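Local coordinates for protein beta-lactamase II (Erythrobacter litoralis, PDB 6V3U) that probably hydrolyses beta-lactam antibiotics to substituted beta-amino acids as a zinc-dependent class B metallo-beta-lactamase, at residues L150-L155 with V169-L174. Residues are numbered along the deposited sequence; the frame is centred on the assembly and turned at random.
Sequences LAPLRL and VGLPEL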
# COMPACT_ATOMS: atom_id res chain seq x y z
N LEU A 150 12.60 -19.86 18.95
CA LEU A 150 12.81 -19.64 17.53
C LEU A 150 14.26 -19.31 17.19
O LEU A 150 14.58 -19.09 16.02
CB LEU A 150 11.86 -18.55 17.04
CG LEU A 150 10.41 -18.86 17.43
CD1 LEU A 150 9.53 -17.63 17.23
CD2 LEU A 150 9.89 -20.02 16.62
N ALA A 151 15.16 -19.29 18.17
CA ALA A 151 16.55 -19.01 17.85
C ALA A 151 17.10 -20.10 16.92
O ALA A 151 16.68 -21.26 17.01
CB ALA A 151 17.37 -18.93 19.14
N PRO A 152 18.04 -19.76 16.01
CA PRO A 152 18.77 -18.49 15.94
C PRO A 152 18.06 -17.38 15.17
O PRO A 152 18.66 -16.33 15.03
CB PRO A 152 20.04 -18.90 15.21
CG PRO A 152 19.52 -19.90 14.19
CD PRO A 152 18.42 -20.66 14.90
N LEU A 153 16.85 -17.59 14.65
CA LEU A 153 16.09 -16.47 14.12
C LEU A 153 16.01 -15.38 15.17
O LEU A 153 15.77 -15.65 16.35
CB LEU A 153 14.67 -16.89 13.74
CG LEU A 153 14.45 -17.65 12.45
CD1 LEU A 153 13.04 -18.17 12.46
CD2 LEU A 153 14.70 -16.74 11.25
N ARG A 154 16.27 -14.14 14.75
CA ARG A 154 16.03 -12.96 15.57
C ARG A 154 14.77 -12.30 15.05
O ARG A 154 14.74 -11.84 13.90
CB ARG A 154 17.23 -12.00 15.52
CG ARG A 154 18.53 -12.59 16.09
CD ARG A 154 18.25 -13.33 17.39
NE ARG A 154 19.37 -13.26 18.33
CZ ARG A 154 20.19 -14.27 18.60
NH1 ARG A 154 21.18 -14.10 19.47
NH2 ARG A 154 20.02 -15.46 18.02
N LEU A 155 13.73 -12.25 15.87
CA LEU A 155 12.47 -11.66 15.47
C LEU A 155 12.49 -10.17 15.79
O LEU A 155 12.78 -9.78 16.93
CB LEU A 155 11.29 -12.33 16.17
CG LEU A 155 11.14 -13.85 16.18
CD1 LEU A 155 9.81 -14.17 16.84
CD2 LEU A 155 11.17 -14.34 14.77
N VAL A 169 12.33 -10.85 10.27
CA VAL A 169 13.21 -11.81 10.93
C VAL A 169 14.57 -11.75 10.25
O VAL A 169 14.67 -11.42 9.06
CB VAL A 169 12.64 -13.26 10.93
CG1 VAL A 169 11.26 -13.29 11.54
CG2 VAL A 169 12.58 -13.84 9.53
N GLY A 170 15.60 -12.06 11.01
CA GLY A 170 16.95 -12.02 10.50
C GLY A 170 17.81 -13.12 11.09
O GLY A 170 17.51 -13.68 12.14
N LEU A 171 18.89 -13.42 10.36
CA LEU A 171 19.96 -14.31 10.80
C LEU A 171 21.22 -13.46 10.65
O LEU A 171 21.84 -13.44 9.57
CB LEU A 171 20.00 -15.58 9.95
CG LEU A 171 18.72 -16.42 10.13
CD1 LEU A 171 18.36 -17.14 8.86
CD2 LEU A 171 18.90 -17.41 11.26
N PRO A 172 21.58 -12.69 11.68
CA PRO A 172 22.68 -11.71 11.52
C PRO A 172 24.01 -12.33 11.10
O PRO A 172 24.71 -11.76 10.25
CB PRO A 172 22.78 -11.08 12.92
CG PRO A 172 21.40 -11.22 13.49
CD PRO A 172 20.91 -12.56 12.99
N GLU A 173 24.37 -13.48 11.66
CA GLU A 173 25.67 -14.05 11.33
C GLU A 173 25.74 -14.53 9.89
O GLU A 173 26.85 -14.72 9.37
CB GLU A 173 25.99 -15.20 12.29
CG GLU A 173 26.14 -14.78 13.74
CD GLU A 173 27.07 -15.70 14.51
OE1 GLU A 173 28.11 -15.21 15.04
OE2 GLU A 173 26.78 -16.92 14.56
N LEU A 174 24.61 -14.75 9.25
CA LEU A 174 24.59 -15.20 7.86
C LEU A 174 24.28 -14.07 6.89
O LEU A 174 24.21 -14.31 5.68
CB LEU A 174 23.57 -16.33 7.70
CG LEU A 174 23.71 -17.44 8.75
CD1 LEU A 174 22.57 -18.43 8.58
CD2 LEU A 174 25.07 -18.16 8.65
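Val169 meets two leucines with its two methyls. CG1 lies against CD2 of Leu155, the two side chains running side by side in the same direction, and at 3.4 Å between these carbons the fit is tighter than ordinary van der Waals contact. CG2 turns to the second leucine, Leu153, meeting its CD2 at 4.0 Å; with chi1 at -54°, CG1 stands anti to the carbonyl carbon, and the valine's fork divides between the pair. On the backbone, Val169 CA also directs a CH...O contact at Arg154 O, 3.3 Å away.

Gly170 comes next and forms the antiparallel hydrogen-bonded pair with Arg154. Arg154 N gives a nearly straight bond to Gly170 O (2.9 Å, 173° at the hydrogen), while Gly170 N returns a more bent one to Arg154 O at 3.0 Å.

Leu171 follows, its CD2 crossing to CG of Pro152, a residue preceded by a cis peptide bond, at 3.9 Å and its CG near Leu153 CD2. After Leu171, the ring of Pro172 presents CD to CG of Arg154 at 3.9 Å, the two side chains crossing at about a right angle. The arginine then bends at chi2 (-44°) and chi3, and its NH2 makes a weak hydrogen bond back to Pro152 O.

Leu153 also packs on Val53, Ile60 and Val62, so this edge hairpin of the five-stranded sheet joins the other sheet of the metallo-beta-lactamase αβ/βα sandwich. The chemistry is thus divided: two backbone bonds fix the strand register, Leu153, Leu155, Val169 and Leu171 supply the buried apolar side chains, and Pro172 meets the aliphatic part of Arg154 at the exposed margin.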